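PDB 3G7Q: valine-pyruvate aminotransferase from Salmonella typhimurium, which catalyses the pyridoxal-phosphate-dependent transfer of an amino group from L-valine to pyruvate, probably serving alanine biosynthesis. Local coordinates for residues P236-L248 with R257-T269. Residues are numbered along the deposited sequence; the frame is centred on the assembly and turned at random.
Sequences PLWNPNIILCMSL and RCGIIIANDKTIT
Ile262 holds CG2 opposite its backbone N and CG1 opposite its carbonyl carbon (chi1 -61°). The two branches therefore serve different partners. Ile262 CG2 lies over one face of the Trp238 indole, 4.0 Å from the centroid of its five-membered ring, a CH-pi contact. On the same face of the sheet, Ile262 CD1 touches the SE of Met246, a selenomethionine, at 3.9 Å, diagonally across from the neighbouring pair. Trp238 swings its ring under Ile262 CG2 with CG trans to N (chi1 -170°), and its edge meets the backbone between Ala263 and Asn264.

Strands 242-247 and 259-262 pair antiparallel. Leu244 with Ile262 and Met246 with Ile260 are hydrogen-bonded pairs, and these four residues share one face. A further bond runs from Leu248 N to Cys258 O. Ile243 and Ile261 lie side by side on the opposite face with Cys245, CG2 to CG2 at 3.6 Å. That face packs on helix 107-118, where Ile243 meets Leu114 and Phe118.

Beyond the strands, Asn264 is the N-cap of helix 265-278. Asn264 OD1 accepts from Thr267 N at 2.9 Å and also from Thr267 OG1. Asn264 ND2 donates to Pro240 O at 3.0 Å. One water takes the N-H of Asn264 and donates to Pro240 O and Ile242 O.

The hairpin belongs to the seven-stranded mixed sheet of this aminotransferase of the class I and II family, where 259-262 runs against its neighbours on both sides. Gripped at both OD1 and ND2, the Asn264 amide should be fixed in rotation, tying the helix start to turn 239-242.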
loop_
_atom_site.group_PDB
_atom_site.type_symbol
_atom_site.label_atom_id
_atom_site.label_comp_id
_atom_site.label_asym_id
_atom_site.label_seq_id
_atom_site.Cartn_x
_atom_site.Cartn_y
_atom_site.Cartn_z
ATOM N N PRO A 236 3.595 -23.870 16.715
ATOM C CA PRO A 236 2.722 -23.041 15.887
ATOM C C PRO A 236 1.248 -23.284 16.208
ATOM O O PRO A 236 0.882 -24.388 16.663
ATOM C CB PRO A 236 3.075 -23.480 14.462
ATOM C CG PRO A 236 4.454 -24.100 14.589
ATOM C CD PRO A 236 4.416 -24.782 15.900
ATOM N N LEU A 237 0.427 -22.264 15.988
ATOM C CA LEU A 237 -0.993 -22.316 16.288
ATOM C C LEU A 237 -1.832 -21.657 15.221
ATOM O O LEU A 237 -1.583 -20.511 14.851
ATOM C CB LEU A 237 -1.293 -21.579 17.600
ATOM C CG LEU A 237 -2.754 -21.538 18.113
ATOM C CD1 LEU A 237 -3.279 -22.920 18.449
ATOM C CD2 LEU A 237 -2.912 -20.610 19.336
ATOM N N TRP A 238 -2.829 -22.378 14.731
ATOM C CA TRP A 238 -3.836 -21.762 13.867
ATOM C C TRP A 238 -5.149 -22.517 14.006
ATOM O O TRP A 238 -5.165 -23.751 14.161
ATOM C CB TRP A 238 -3.447 -21.663 12.385
ATOM C CG TRP A 238 -4.466 -20.783 11.651
ATOM C CD1 TRP A 238 -4.477 -19.408 11.603
ATOM C CD2 TRP A 238 -5.621 -21.209 10.922
ATOM N NE1 TRP A 238 -5.572 -18.964 10.898
ATOM C CE2 TRP A 238 -6.280 -20.047 10.455
ATOM C CE3 TRP A 238 -6.157 -22.457 10.607
ATOM C CZ2 TRP A 238 -7.446 -20.103 9.702
ATOM C CZ3 TRP A 238 -7.307 -22.514 9.878
ATOM C CH2 TRP A 238 -7.945 -21.341 9.420
ATOM N N ASN A 239 -6.232 -21.748 14.076
ATOM C CA ASN A 239 -7.594 -22.286 14.037
ATOM C C ASN A 239 -8.456 -21.166 13.463
ATOM O O ASN A 239 -7.972 -20.035 13.305
ATOM C CB ASN A 239 -8.055 -22.818 15.398
ATOM C CG ASN A 239 -8.128 -21.753 16.457
ATOM O OD1 ASN A 239 -8.819 -20.759 16.293
ATOM N ND2 ASN A 239 -7.444 -21.981 17.578
ATOM N N PRO A 240 -9.707 -21.459 13.100
ATOM C CA PRO A 240 -10.523 -20.403 12.469
ATOM C C PRO A 240 -10.772 -19.098 13.252
ATOM O O PRO A 240 -11.233 -18.136 12.639
ATOM C CB PRO A 240 -11.848 -21.122 12.199
ATOM C CG PRO A 240 -11.460 -22.540 12.030
ATOM C CD PRO A 240 -10.418 -22.746 13.107
ATOM N N ASN A 241 -10.503 -19.058 14.560
ATOM C CA ASN A 241 -10.638 -17.816 15.334
ATOM C C ASN A 241 -9.311 -17.064 15.450
ATOM O O ASN A 241 -9.199 -16.094 16.211
ATOM C CB ASN A 241 -11.173 -18.084 16.734
ATOM C CG ASN A 241 -11.729 -16.833 17.403
ATOM O OD1 ASN A 241 -12.462 -16.088 16.785
ATOM N ND2 ASN A 241 -11.390 -16.611 18.669
ATOM N N ILE A 242 -8.294 -17.528 14.736
ATOM C CA ILE A 242 -6.996 -16.864 14.759
ATOM C C ILE A 242 -6.766 -16.136 13.443
ATOM O O ILE A 242 -7.139 -16.615 12.372
ATOM C CB ILE A 242 -5.863 -17.842 15.062
ATOM C CG1 ILE A 242 -5.984 -18.287 16.520
ATOM C CG2 ILE A 242 -4.496 -17.168 14.824
ATOM C CD1 ILE A 242 -5.005 -19.259 16.939
ATOM N N ILE A 243 -6.200 -14.946 13.542
ATOM C CA ILE A 243 -5.813 -14.154 12.380
ATOM C C ILE A 243 -4.293 -14.079 12.463
ATOM O O ILE A 243 -3.760 -13.513 13.402
ATOM C CB ILE A 243 -6.434 -12.753 12.378
ATOM C CG1 ILE A 243 -7.984 -12.823 12.460
ATOM C CG2 ILE A 243 -6.024 -11.980 11.098
ATOM C CD1 ILE A 243 -8.633 -11.449 12.633
ATOM N N LEU A 244 -3.609 -14.628 11.464
ATOM C CA LEU A 244 -2.154 -14.731 11.466
ATOM C C LEU A 244 -1.547 -13.840 10.387
ATOM O O LEU A 244 -1.862 -14.032 9.214
ATOM C CB LEU A 244 -1.805 -16.204 11.241
ATOM C CG LEU A 244 -0.374 -16.718 11.150
ATOM C CD1 LEU A 244 0.405 -16.252 12.342
ATOM C CD2 LEU A 244 -0.420 -18.258 11.062
ATOM N N CYS A 245 -0.666 -12.903 10.773
ATOM C CA CYS A 245 -0.049 -11.973 9.826
ATOM C C CYS A 245 1.387 -12.394 9.583
ATOM O O CYS A 245 2.143 -12.596 10.537
ATOM C CB CYS A 245 -0.081 -10.550 10.349
ATOM S SG CYS A 245 -1.790 -9.998 10.652
HETATM N N MSE A 246 1.746 -12.534 8.310
HETATM C CA MSE A 246 3.089 -12.908 7.901
HETATM C C MSE A 246 3.586 -11.869 6.912
HETATM O O MSE A 246 2.821 -11.045 6.417
HETATM C CB MSE A 246 3.104 -14.325 7.313
HETATM C CG MSE A 246 2.617 -15.398 8.308
HETATM SE SE MSE A 246 2.744 -17.154 7.498
HETATM C CE MSE A 246 4.928 -17.341 8.081
ATOM N N SER A 247 4.868 -11.918 6.596
ATOM C CA SER A 247 5.441 -10.919 5.715
ATOM C C SER A 247 6.666 -11.461 5.037
ATOM O O SER A 247 7.305 -12.361 5.537
ATOM C CB SER A 247 5.829 -9.687 6.551
ATOM O OG SER A 247 6.456 -8.687 5.743
ATOM N N LEU A 248 6.980 -10.911 3.879
ATOM C CA LEU A 248 8.187 -11.276 3.150
ATOM C C LEU A 248 9.395 -10.414 3.532
ATOM O O LEU A 248 10.523 -10.817 3.331
ATOM C CB LEU A 248 7.889 -11.086 1.668
ATOM C CG LEU A 248 8.814 -11.612 0.597
ATOM C CD1 LEU A 248 9.141 -13.083 0.771
ATOM C CD2 LEU A 248 8.098 -11.352 -0.757
ATOM N N ARG A 257 6.821 -5.537 -1.098
ATOM C CA ARG A 257 5.761 -5.080 -0.208
ATOM C C ARG A 257 4.755 -6.156 -0.219
ATOM O O ARG A 257 3.794 -6.086 -0.995
ATOM C CB ARG A 257 5.179 -3.759 -0.731
ATOM C CG ARG A 257 6.036 -2.543 -0.458
ATOM C CD ARG A 257 6.121 -2.239 1.029
ATOM N NE ARG A 257 6.764 -0.958 1.291
ATOM C CZ ARG A 257 8.072 -0.733 1.243
ATOM N NH1 ARG A 257 8.921 -1.700 0.909
ATOM N NH2 ARG A 257 8.541 0.486 1.506
ATOM N N CYS A 258 4.986 -7.176 0.607
ATOM C CA CYS A 258 4.091 -8.303 0.609
ATOM C C CYS A 258 3.725 -8.848 1.996
ATOM O O CYS A 258 4.452 -9.658 2.571
ATOM C CB CYS A 258 4.692 -9.391 -0.251
ATOM S SG CYS A 258 3.483 -10.587 -0.659
ATOM N N GLY A 259 2.601 -8.361 2.508
ATOM C CA GLY A 259 2.012 -8.803 3.763
ATOM C C GLY A 259 0.995 -9.900 3.473
ATOM O O GLY A 259 0.354 -9.914 2.414
ATOM N N ILE A 260 0.859 -10.844 4.401
ATOM C CA ILE A 260 -0.035 -11.969 4.229
ATOM C C ILE A 260 -0.926 -12.083 5.453
ATOM O O ILE A 260 -0.427 -11.967 6.568
ATOM C CB ILE A 260 0.794 -13.257 4.099
ATOM C CG1 ILE A 260 1.674 -13.205 2.844
ATOM C CG2 ILE A 260 -0.092 -14.488 4.088
ATOM C CD1 ILE A 260 2.815 -14.215 2.848
ATOM N N ILE A 261 -2.220 -12.303 5.266
ATOM C CA ILE A 261 -3.137 -12.500 6.388
ATOM C C ILE A 261 -3.796 -13.846 6.210
ATOM O O ILE A 261 -4.320 -14.160 5.129
ATOM C CB ILE A 261 -4.232 -11.433 6.476
ATOM C CG1 ILE A 261 -3.631 -10.052 6.732
ATOM C CG2 ILE A 261 -5.236 -11.757 7.574
ATOM C CD1 ILE A 261 -4.664 -8.922 6.532
ATOM N N ILE A 262 -3.785 -14.643 7.272
ATOM C CA ILE A 262 -4.424 -15.969 7.259
ATOM C C ILE A 262 -5.542 -15.908 8.279
ATOM O O ILE A 262 -5.294 -15.601 9.438
ATOM C CB ILE A 262 -3.384 -17.071 7.558
ATOM C CG1 ILE A 262 -2.301 -17.056 6.464
ATOM C CG2 ILE A 262 -4.036 -18.455 7.619
ATOM C CD1 ILE A 262 -1.057 -17.665 6.885
ATOM N N ALA A 263 -6.767 -16.203 7.851
ATOM C CA ALA A 263 -7.944 -16.093 8.722
ATOM C C ALA A 263 -9.102 -16.864 8.149
ATOM O O ALA A 263 -9.008 -17.385 7.029
ATOM C CB ALA A 263 -8.324 -14.608 8.907
ATOM N N ASN A 264 -10.204 -16.943 8.896
ATOM C CA ASN A 264 -11.409 -17.596 8.381
ATOM C C ASN A 264 -11.891 -16.822 7.139
ATOM O O ASN A 264 -11.574 -15.645 6.973
ATOM C CB ASN A 264 -12.509 -17.759 9.454
ATOM C CG ASN A 264 -13.062 -16.436 9.978
ATOM O OD1 ASN A 264 -13.457 -15.548 9.214
ATOM N ND2 ASN A 264 -13.147 -16.325 11.302
ATOM N N ASP A 265 -12.614 -17.499 6.256
ATOM C CA ASP A 265 -13.029 -16.874 4.970
ATOM C C ASP A 265 -13.889 -15.605 5.068
ATOM O O ASP A 265 -13.801 -14.740 4.188
ATOM C CB ASP A 265 -13.674 -17.904 4.034
ATOM C CG ASP A 265 -14.790 -18.665 4.678
ATOM O OD1 ASP A 265 -15.652 -18.046 5.332
ATOM O OD2 ASP A 265 -14.808 -19.900 4.506
ATOM N N LYS A 266 -14.689 -15.491 6.129
ATOM C CA LYS A 266 -15.507 -14.296 6.344
ATOM C C LYS A 266 -14.641 -13.089 6.627
ATOM O O LYS A 266 -14.904 -11.989 6.135
ATOM C CB LYS A 266 -16.512 -14.508 7.482
ATOM C CG LYS A 266 -17.591 -15.521 7.143
ATOM C CD LYS A 266 -18.699 -15.558 8.195
ATOM N N THR A 267 -13.593 -13.288 7.415
ATOM C CA THR A 267 -12.689 -12.215 7.730
ATOM C C THR A 267 -11.925 -11.810 6.474
ATOM O O THR A 267 -11.791 -10.615 6.166
ATOM C CB THR A 267 -11.736 -12.644 8.893
ATOM O OG1 THR A 267 -12.522 -12.839 10.077
ATOM C CG2 THR A 267 -10.681 -11.608 9.165
ATOM N N ILE A 268 -11.458 -12.807 5.731
ATOM C CA ILE A 268 -10.711 -12.553 4.507
ATOM C C ILE A 268 -11.563 -11.777 3.496
ATOM O O ILE A 268 -11.072 -10.845 2.862
ATOM C CB ILE A 268 -10.180 -13.854 3.883
ATOM C CG1 ILE A 268 -9.116 -14.481 4.819
ATOM C CG2 ILE A 268 -9.569 -13.607 2.498
ATOM C CD1 ILE A 268 -7.905 -13.584 5.169
ATOM N N THR A 269 -12.821 -12.163 3.368
ATOM C CA THR A 269 -13.746 -11.459 2.484
ATOM C C THR A 269 -13.874 -9.979 2.886
ATOM O O THR A 269 -13.789 -9.101 2.033
ATOM C CB THR A 269 -15.102 -12.114 2.499
ATOM O OG1 THR A 269 -14.989 -13.449 1.988
ATOM C CG2 THR A 269 -16.079 -11.322 1.620
HETATM O O HOH W 1 -9.753 -16.219 11.687
#